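PDB 6FJY: protein CsuE from Acinetobacter baumannii, which is probably the tip adhesin of the Csu chaperone-usher pilus, which helps the bacterium attach to surfaces and form biofilms. Local coordinates for residues S13-Y18 / L178-I183; F59-T64 / G119-D124; N25-N30 / F106-P111. One frame throughout, in Å; residues are numbered along the deposited sequence.

In the fold
Contacts 1 and 2 reach the same mixed sheet, in which strands 119-136 and 167-189 are neighbours. Contact 3 belongs to a separate three-stranded antiparallel sheet. All three are partly buried. Contact 1 is nearest the middle of the elongated chain and lies against the CsuC chain. It adds an aspartate-arginine salt bridge beside the start of helix 16-22 to a short parallel pairing. Contacts 2 and 3 are antiparallel ladders with a largely apolar inner side, Phe59 in one and Phe29, Phe106 and Ile108 in the other. Their centres are about 17 Å apart, yet they touch where Phe59 CZ meets Ile108 CD1 at 3.9 Å, so the two sheets share an apolar layer.

Contact 1 (S13-Y18 / L178-I183)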
loop_
_atom_site.group_PDB
_atom_site.type_symbol
_atom_site.label_atom_id
_atom_site.label_comp_id
_atom_site.label_asym_id
_atom_site.label_seq_id
_atom_site.Cartn_x
_atom_site.Cartn_y
_atom_site.Cartn_z
ATOM N N SER B 13 -2.760 9.362 0.938
ATOM C CA SER B 13 -1.858 8.269 0.614
ATOM C C SER B 13 -1.905 8.018 -0.888
ATOM O O SER B 13 -2.987 7.890 -1.464
ATOM C CB SER B 13 -2.228 7.004 1.397
ATOM O OG SER B 13 -2.376 7.292 2.783
ATOM N N VAL B 14 -0.730 7.950 -1.506
ATOM C CA VAL B 14 -0.565 7.686 -2.933
ATOM C C VAL B 14 0.539 6.650 -3.129
ATOM O O VAL B 14 1.573 6.712 -2.448
ATOM C CB VAL B 14 -0.251 8.984 -3.692
ATOM C CG1 VAL B 14 1.000 9.621 -3.148
ATOM C CG2 VAL B 14 -0.097 8.719 -5.183
ATOM N N PRO B 15 0.359 5.669 -4.020
ATOM C CA PRO B 15 1.469 4.772 -4.359
ATOM C C PRO B 15 2.480 5.486 -5.250
ATOM O O PRO B 15 2.130 6.385 -6.017
ATOM C CB PRO B 15 0.783 3.615 -5.092
ATOM C CG PRO B 15 -0.470 4.194 -5.637
ATOM C CD PRO B 15 -0.891 5.294 -4.702
ATOM N N SER B 16 3.746 5.053 -5.152
ATOM C CA SER B 16 4.864 5.900 -5.572
ATOM C C SER B 16 4.981 5.998 -7.095
ATOM O O SER B 16 5.223 7.080 -7.638
ATOM C CB SER B 16 6.167 5.378 -4.967
ATOM O OG SER B 16 6.438 4.062 -5.397
ATOM N N ILE B 17 4.860 4.869 -7.791
ATOM C CA ILE B 17 5.000 4.866 -9.248
ATOM C C ILE B 17 3.848 5.630 -9.901
ATOM O O ILE B 17 4.066 6.511 -10.739
ATOM C CB ILE B 17 5.111 3.419 -9.751
ATOM C CG1 ILE B 17 6.394 2.799 -9.186
ATOM C CG2 ILE B 17 5.081 3.358 -11.278
ATOM C CD1 ILE B 17 6.598 1.324 -9.507
ATOM N N TYR B 18 2.612 5.337 -9.484
ATOM C CA TYR B 18 1.459 6.117 -9.920
ATOM C C TYR B 18 1.664 7.606 -9.659
ATOM O O TYR B 18 1.250 8.448 -10.462
ATOM C CB TYR B 18 0.203 5.615 -9.203
ATOM C CG TYR B 18 -1.105 6.118 -9.780
ATOM C CD1 TYR B 18 -1.707 5.467 -10.851
ATOM C CD2 TYR B 18 -1.733 7.246 -9.262
ATOM C CE1 TYR B 18 -2.901 5.922 -11.385
ATOM C CE2 TYR B 18 -2.924 7.708 -9.792
ATOM C CZ TYR B 18 -3.504 7.039 -10.849
ATOM O OH TYR B 18 -4.692 7.485 -11.375
ATOM N N LEU B 178 3.076 5.152 -0.769
ATOM C CA LEU B 178 2.981 3.726 -0.491
ATOM C C LEU B 178 3.840 2.918 -1.449
ATOM O O LEU B 178 4.059 3.330 -2.586
ATOM C CB LEU B 178 1.535 3.249 -0.612
ATOM C CG LEU B 178 0.617 3.939 0.374
ATOM C CD1 LEU B 178 -0.793 3.485 0.132
ATOM C CD2 LEU B 178 1.078 3.614 1.793
ATOM N N PRO B 179 4.321 1.754 -1.009
ATOM C CA PRO B 179 4.981 0.835 -1.934
ATOM C C PRO B 179 4.052 0.462 -3.080
ATOM O O PRO B 179 2.827 0.564 -2.991
ATOM C CB PRO B 179 5.310 -0.379 -1.059
ATOM C CG PRO B 179 5.382 0.163 0.312
ATOM C CD PRO B 179 4.351 1.253 0.377
ATOM N N ASP B 180 4.659 0.003 -4.167
ATOM C CA ASP B 180 3.966 -0.081 -5.443
ATOM C C ASP B 180 4.815 -0.911 -6.396
ATOM O O ASP B 180 6.033 -0.723 -6.471
ATOM C CB ASP B 180 3.718 1.331 -6.005
ATOM C CG ASP B 180 2.760 1.350 -7.185
ATOM O OD1 ASP B 180 2.303 0.268 -7.616
ATOM O OD2 ASP B 180 2.458 2.461 -7.677
ATOM N N CYS B 181 4.169 -1.825 -7.116
ATOM C CA CYS B 181 4.855 -2.704 -8.056
ATOM C C CYS B 181 4.011 -2.874 -9.308
ATOM O O CYS B 181 2.789 -3.024 -9.220
ATOM C CB CYS B 181 5.155 -4.080 -7.433
ATOM S SG CYS B 181 6.454 -4.066 -6.179
ATOM N N ARG B 182 4.667 -2.837 -10.470
ATOM C CA ARG B 182 4.052 -3.194 -11.742
ATOM C C ARG B 182 4.777 -4.391 -12.345
ATOM O O ARG B 182 6.011 -4.444 -12.343
ATOM C CB ARG B 182 4.086 -2.032 -12.736
ATOM C CG ARG B 182 3.766 -0.689 -12.126
ATOM C CD ARG B 182 2.334 -0.614 -11.609
ATOM N NE ARG B 182 2.085 0.644 -10.907
ATOM C CZ ARG B 182 2.004 1.828 -11.505
ATOM N NH1 ARG B 182 2.151 1.931 -12.821
ATOM N NH2 ARG B 182 1.781 2.914 -10.782
ATOM N N ILE B 183 3.997 -5.340 -12.874
ATOM C CA ILE B 183 4.506 -6.552 -13.505
ATOM C C ILE B 183 4.176 -6.521 -14.990
ATOM O O ILE B 183 3.040 -6.219 -15.375
ATOM C CB ILE B 183 3.900 -7.819 -12.881
ATOM C CG1 ILE B 183 4.083 -7.837 -11.363
ATOM C CG2 ILE B 183 4.509 -9.064 -13.532
ATOM C CD1 ILE B 183 3.228 -8.889 -10.698
#
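Asp180 and Arg182 reach across to the start of helix 16-22, meeting Ile17 and Tyr18 in its first turn and, through Asp180, Pro15 at the N-cap position. Just before the turn, Leu178 N donates to Val14 O at 2.7 Å. A weak return bond runs from Ser16 N to Leu178 O. This is a short parallel pairing of strands 9-15 and 167-189. The side chains of Asp180 and Pro15 cross at a slant, with Asp180 OD2 3.3 Å from Pro15 CB. Asp180 CG stands anti to its own backbone nitrogen (chi1 -168°), and this carries OD2 to the helix start. There it accepts a long, weak but nearly straight bond from Tyr18 N. Arg182 NH2 meets Asp180 OD2 on its syn side at 3.2 Å, 26° out of the carboxylate plane. A weaker bond from Arg182 NE reaches Asp180 OD1. Ile17 and Arg182 run past each other in opposite directions, and Ile17 CG2 rests on one guanidinium face, 3.4 Å from Arg182 CZ. Tyr18 CA lies at the edge of that group. Trp6 of the CsuC chain packs on Pro15 and Leu178. Ser16 OG is buried without a partner in the model. Arg182 NH1 also forms a salt bridge with Glu21. Asp180 therefore sits between an arginine and a helix N-terminus, a setting that would probably stabilise its charged form.

Contact 2 (F59-T64 / G119-D124); sequences FTNAQT and GVYQAD
Strand 59-60 pairs with strand 119-136 as a short antiparallel ladder in the mixed sheet, and the chain then leaves through a turn that begins at Asn61. Thr60 and Gln122 form the hydrogen-bonded pair. Thr60 N donates to Gln122 O at 2.7 Å, and Gln122 N returns a bond to Thr60 O. Phe59 and Ala123 are the neighbouring non-hydrogen-bonded pair, with their side chains on the same face. Ala123 CB lies over one face of the Phe59 ring in a CH-pi contact, 4.0 Å from the centroid. Tyr121 O sits at the edge of that ring, 3.3 Å from Phe59 CD2. Phe59 CB also touches Tyr121 CB. Beyond the pair, Phe59 packs on Leu173 of strand 167-189, which pairs with strand 119-136.

The second aromatic contact is made by Asn61. Its CB comes down over one face of the Tyr121 ring, 3.6 Å from the centroid. Phe59 O lies at the edge of the same ring. With Asn61 CG anti to the backbone N (chi1 169°), ND2 is carried to Val120 O, a weak bond. The modelled position of Asn61 OD1 is less certain, but it appears to accept from Thr64 N, three residues on, which fits an Asx motif. Tyr121 OH is held by Ser117 O.

Thr60 points to the face opposite Phe59, and its side chain crosses that of Asp124 at about a right angle. Asp124 is exposed, and its other carboxylate oxygen, OD2, bonds to Ser58 OG. Thr60 OG1 gives its proton to Asp124 OD1 at 2.6 Å, arriving on the syn side and 16° out of the carboxylate plane.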
loop_
_atom_site.group_PDB
_atom_site.type_symbol
_atom_site.label_atom_id
_atom_site.label_comp_id
_atom_site.label_asym_id
_atom_site.label_seq_id
_atom_site.Cartn_x
_atom_site.Cartn_y
_atom_site.Cartn_z
ATOM N N PHE B 59 7.058 18.984 1.248
ATOM C CA PHE B 59 6.734 17.899 2.172
ATOM C C PHE B 59 7.950 17.000 2.311
ATOM O O PHE B 59 8.428 16.450 1.317
ATOM C CB PHE B 59 5.532 17.096 1.692
ATOM C CG PHE B 59 4.232 17.824 1.827
ATOM C CD1 PHE B 59 3.936 18.901 1.001
ATOM C CD2 PHE B 59 3.296 17.426 2.769
ATOM C CE1 PHE B 59 2.737 19.579 1.129
ATOM C CE2 PHE B 59 2.089 18.091 2.898
ATOM C CZ PHE B 59 1.808 19.167 2.075
ATOM N N THR B 60 8.446 16.854 3.539
ATOM C CA THR B 60 9.737 16.237 3.804
ATOM C C THR B 60 9.561 14.931 4.556
ATOM O O THR B 60 8.843 14.876 5.560
ATOM C CB THR B 60 10.652 17.151 4.619
ATOM O OG1 THR B 60 10.926 18.335 3.865
ATOM C CG2 THR B 60 11.977 16.425 4.953
ATOM N N ASN B 61 10.239 13.900 4.062
ATOM C CA ASN B 61 10.366 12.613 4.725
ATOM C C ASN B 61 11.523 12.674 5.719
ATOM O O ASN B 61 12.689 12.745 5.314
ATOM C CB ASN B 61 10.609 11.530 3.693
ATOM C CG ASN B 61 10.998 10.247 4.317
ATOM O OD1 ASN B 61 12.173 9.979 4.528
ATOM N ND2 ASN B 61 10.012 9.442 4.642
ATOM N N ALA B 62 11.207 12.613 7.019
ATOM C CA ALA B 62 12.229 12.866 8.031
ATOM C C ALA B 62 13.384 11.874 7.968
ATOM O O ALA B 62 14.491 12.212 8.396
ATOM C CB ALA B 62 11.613 12.851 9.432
ATOM N N GLN B 63 13.180 10.674 7.431
ATOM C CA GLN B 63 14.221 9.662 7.538
ATOM C C GLN B 63 15.121 9.567 6.310
ATOM O O GLN B 63 16.189 8.953 6.395
ATOM C CB GLN B 63 13.602 8.293 7.851
ATOM C CG GLN B 63 13.302 7.419 6.664
ATOM C CD GLN B 63 11.922 7.672 6.111
ATOM O OE1 GLN B 63 11.117 8.374 6.723
ATOM N NE2 GLN B 63 11.647 7.125 4.929
ATOM N N THR B 64 14.742 10.167 5.182
ATOM C CA THR B 64 15.616 10.215 4.018
ATOM C C THR B 64 16.043 11.615 3.606
ATOM O O THR B 64 16.978 11.740 2.813
ATOM C CB THR B 64 14.944 9.568 2.796
ATOM O OG1 THR B 64 13.865 10.398 2.358
ATOM C CG2 THR B 64 14.427 8.177 3.129
ATOM N N GLY B 119 7.165 6.268 2.392
ATOM C CA GLY B 119 7.405 6.880 3.682
ATOM C C GLY B 119 6.380 7.972 3.920
ATOM O O GLY B 119 5.443 8.152 3.145
ATOM N N VAL B 120 6.579 8.690 5.014
ATOM C CA VAL B 120 5.696 9.787 5.382
ATOM C C VAL B 120 6.396 11.085 5.030
ATOM O O VAL B 120 7.528 11.331 5.461
ATOM C CB VAL B 120 5.318 9.742 6.868
ATOM C CG1 VAL B 120 4.344 10.864 7.185
ATOM C CG2 VAL B 120 4.701 8.408 7.190
ATOM N N TYR B 121 5.720 11.897 4.237
ATOM C CA TYR B 121 6.224 13.169 3.742
ATOM C C TYR B 121 5.399 14.245 4.436
ATOM O O TYR B 121 4.249 14.503 4.069
ATOM C CB TYR B 121 6.136 13.218 2.213
ATOM C CG TYR B 121 7.150 12.294 1.596
ATOM C CD1 TYR B 121 6.963 10.923 1.621
ATOM C CD2 TYR B 121 8.331 12.780 1.065
ATOM C CE1 TYR B 121 7.901 10.061 1.104
ATOM C CE2 TYR B 121 9.276 11.922 0.538
ATOM C CZ TYR B 121 9.060 10.563 0.558
ATOM O OH TYR B 121 9.994 9.682 0.044
ATOM N N GLN B 122 5.987 14.845 5.465
ATOM C CA GLN B 122 5.276 15.791 6.308
ATOM C C GLN B 122 5.530 17.209 5.830
ATOM O O GLN B 122 6.658 17.568 5.477
ATOM C CB GLN B 122 5.714 15.641 7.767
ATOM C CG GLN B 122 5.106 16.670 8.705
ATOM C CD GLN B 122 3.703 16.310 9.136
ATOM O OE1 GLN B 122 2.853 17.180 9.314
ATOM N NE2 GLN B 122 3.456 15.021 9.317
ATOM N N ALA B 123 4.473 18.016 5.853
ATOM C CA ALA B 123 4.579 19.417 5.461
ATOM C C ALA B 123 5.620 20.120 6.316
ATOM O O ALA B 123 5.675 19.930 7.533
ATOM C CB ALA B 123 3.226 20.116 5.593
ATOM N N ASP B 124 6.463 20.923 5.660
ATOM C CA ASP B 124 7.601 21.518 6.351
ATOM C C ASP B 124 7.158 22.513 7.416
ATOM O O ASP B 124 7.886 22.747 8.387
ATOM C CB ASP B 124 8.538 22.161 5.334
ATOM C CG ASP B 124 9.280 21.124 4.515
ATOM O OD1 ASP B 124 9.127 19.917 4.814
ATOM O OD2 ASP B 124 10.012 21.503 3.575
#

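Contact 3 (N25-N30 / F106-P111); sequences NSSQFN and FYIRLP
Strands 25-30 and 106-110 run antiparallel, their axes 146° apart in direction and 4.4 Å apart at closest approach. Four backbone bonds join them in two hydrogen-bonded pairs. Ser27 and Ile108 exchange bonds in both directions, and so do Phe29 and Phe106, where Phe106 N reaches Phe29 O at 2.8 Å. The non-hydrogen-bonded pair between them is Gln28 with Tyr107. CA-H groups fill in the ladder, as where Tyr107 CA lies 3.1 Å from Ser27 O.

The side chains divide by face. Ser27, Phe29, Phe106 and Ile108 lie on one side. Phe29 CG sits between the backbone N and the carbonyl carbon (chi1 69°), which swings the ring across toward the partner strand. Phe106 CB then lies over one face of that ring, 3.9 Å from its centroid. The backbone nitrogen of Ile108 is at the ring edge. Phe106 itself turns its ring away, so the two phenylalanines do not stack face on face. Ile108 CG2 touches Ser27 CB at 3.7 Å.

On the other side, Gln28 and Tyr107 pass at a slant. Gln28 CB is 3.7 Å from Tyr107 CE1, and the amide and ring planes are 83° apart. Gln28 is exposed, and its NE2 makes a weak bond to Ser98 OG.

Strand 71-73 lies along the far edge of strand 103-110. Phe29 packs on Leu173, and Ile108 on Ile12 and Ile175, all residues of strands 9-15 and 167-189. One face of this ladder therefore meets the second sheet, as in a beta-sandwich, with Phe29, Phe106 and Ile108 on the inner face and Gln28 and Tyr107 on the outer.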
loop_
_atom_site.group_PDB
_atom_site.type_symbol
_atom_site.label_atom_id
_atom_site.label_comp_id
_atom_site.label_asym_id
_atom_site.label_seq_id
_atom_site.Cartn_x
_atom_site.Cartn_y
_atom_site.Cartn_z
ATOM N N ASN B 25 -4.521 13.653 -8.072
ATOM C CA ASN B 25 -5.626 14.554 -8.347
ATOM C C ASN B 25 -5.988 15.353 -7.101
ATOM O O ASN B 25 -5.658 14.978 -5.977
ATOM C CB ASN B 25 -6.839 13.771 -8.855
ATOM C CG ASN B 25 -6.605 13.175 -10.236
ATOM O OD1 ASN B 25 -5.694 13.587 -10.957
ATOM N ND2 ASN B 25 -7.432 12.206 -10.610
ATOM N N SER B 26 -6.662 16.482 -7.325
ATOM C CA SER B 26 -7.109 17.355 -6.248
ATOM C C SER B 26 -7.789 16.552 -5.151
ATOM O O SER B 26 -8.917 16.080 -5.321
ATOM C CB SER B 26 -8.058 18.437 -6.775
ATOM O OG SER B 26 -7.340 19.500 -7.377
ATOM N N SER B 27 -7.087 16.372 -4.037
ATOM C CA SER B 27 -7.616 15.704 -2.858
ATOM C C SER B 27 -8.139 16.758 -1.893
ATOM O O SER B 27 -7.441 17.728 -1.585
ATOM C CB SER B 27 -6.547 14.854 -2.163
ATOM O OG SER B 27 -5.787 14.099 -3.088
ATOM N N GLN B 28 -9.357 16.550 -1.417
ATOM C CA GLN B 28 -10.002 17.439 -0.466
ATOM C C GLN B 28 -9.497 17.180 0.953
ATOM O O GLN B 28 -9.421 16.029 1.394
ATOM C CB GLN B 28 -11.514 17.229 -0.554
ATOM C CG GLN B 28 -12.333 17.718 0.614
ATOM C CD GLN B 28 -13.821 17.750 0.284
ATOM O OE1 GLN B 28 -14.207 17.867 -0.883
ATOM N NE2 GLN B 28 -14.661 17.645 1.309
ATOM N N PHE B 29 -9.141 18.251 1.661
ATOM C CA PHE B 29 -8.869 18.166 3.088
ATOM C C PHE B 29 -9.476 19.366 3.793
ATOM O O PHE B 29 -9.891 20.342 3.167
ATOM C CB PHE B 29 -7.372 18.057 3.403
ATOM C CG PHE B 29 -6.588 19.293 3.111
ATOM C CD1 PHE B 29 -6.136 19.551 1.827
ATOM C CD2 PHE B 29 -6.265 20.177 4.125
ATOM C CE1 PHE B 29 -5.404 20.684 1.555
ATOM C CE2 PHE B 29 -5.524 21.313 3.864
ATOM C CZ PHE B 29 -5.091 21.573 2.577
ATOM N N ASN B 30 -9.521 19.262 5.120
ATOM C CA ASN B 30 -10.146 20.262 5.970
ATOM C C ASN B 30 -9.294 21.515 6.043
ATOM O O ASN B 30 -8.102 21.458 6.361
ATOM C CB ASN B 30 -10.352 19.697 7.373
ATOM C CG ASN B 30 -11.268 18.490 7.386
ATOM O OD1 ASN B 30 -12.108 18.324 6.496
ATOM N ND2 ASN B 30 -11.118 17.644 8.403
ATOM N N PHE B 106 -10.187 22.515 1.462
ATOM C CA PHE B 106 -9.068 22.893 0.622
ATOM C C PHE B 106 -8.658 21.665 -0.175
ATOM O O PHE B 106 -9.131 20.549 0.061
ATOM C CB PHE B 106 -7.886 23.442 1.435
ATOM C CG PHE B 106 -8.054 24.876 1.880
ATOM C CD1 PHE B 106 -9.199 25.590 1.572
ATOM C CD2 PHE B 106 -7.048 25.512 2.607
ATOM C CE1 PHE B 106 -9.345 26.907 1.969
ATOM C CE2 PHE B 106 -7.185 26.837 3.011
ATOM C CZ PHE B 106 -8.337 27.538 2.693
ATOM N N TYR B 107 -7.777 21.876 -1.135
ATOM C CA TYR B 107 -7.347 20.795 -1.998
ATOM C C TYR B 107 -5.835 20.766 -2.023
ATOM O O TYR B 107 -5.175 21.800 -1.906
ATOM C CB TYR B 107 -7.924 20.949 -3.407
ATOM C CG TYR B 107 -9.436 20.908 -3.397
ATOM C CD1 TYR B 107 -10.115 19.696 -3.357
ATOM C CD2 TYR B 107 -10.186 22.075 -3.390
ATOM C CE1 TYR B 107 -11.509 19.647 -3.326
ATOM C CE2 TYR B 107 -11.578 22.032 -3.364
ATOM C CZ TYR B 107 -12.230 20.826 -3.332
ATOM O OH TYR B 107 -13.603 20.817 -3.309
ATOM N N ILE B 108 -5.298 19.567 -2.154
ATOM C CA ILE B 108 -3.877 19.368 -2.357
ATOM C C ILE B 108 -3.729 18.645 -3.684
ATOM O O ILE B 108 -4.539 17.778 -4.025
ATOM C CB ILE B 108 -3.235 18.584 -1.188
ATOM C CG1 ILE B 108 -1.758 18.291 -1.442
ATOM C CG2 ILE B 108 -4.007 17.299 -0.900
ATOM C CD1 ILE B 108 -1.017 17.852 -0.191
ATOM N N ARG B 109 -2.732 19.049 -4.457
ATOM C CA ARG B 109 -2.474 18.442 -5.749
ATOM C C ARG B 109 -0.974 18.235 -5.874
ATOM O O ARG B 109 -0.189 19.139 -5.571
ATOM C CB ARG B 109 -3.017 19.322 -6.880
ATOM C CG ARG B 109 -2.546 18.966 -8.265
ATOM C CD ARG B 109 -2.711 20.175 -9.177
ATOM N NE ARG B 109 -4.081 20.680 -9.158
ATOM C CZ ARG B 109 -4.424 21.909 -9.524
ATOM N NH1 ARG B 109 -3.490 22.756 -9.931
ATOM N NH2 ARG B 109 -5.696 22.289 -9.488
ATOM N N LEU B 110 -0.584 17.031 -6.283
ATOM C CA LEU B 110 0.804 16.702 -6.546
ATOM C C LEU B 110 0.992 16.557 -8.045
ATOM O O LEU B 110 0.362 15.692 -8.671
ATOM C CB LEU B 110 1.211 15.420 -5.827
ATOM C CG LEU B 110 0.820 15.319 -4.353
ATOM C CD1 LEU B 110 1.013 13.895 -3.818
ATOM C CD2 LEU B 110 1.647 16.293 -3.563
ATOM N N PRO B 111 1.827 17.374 -8.648
ATOM C CA PRO B 111 2.057 17.257 -10.091
ATOM C C PRO B 111 3.181 16.313 -10.453
ATOM O O PRO B 111 3.776 15.646 -9.600
ATOM C CB PRO B 111 2.438 18.688 -10.488
ATOM C CG PRO B 111 3.182 19.182 -9.280
ATOM C CD PRO B 111 2.455 18.587 -8.088
#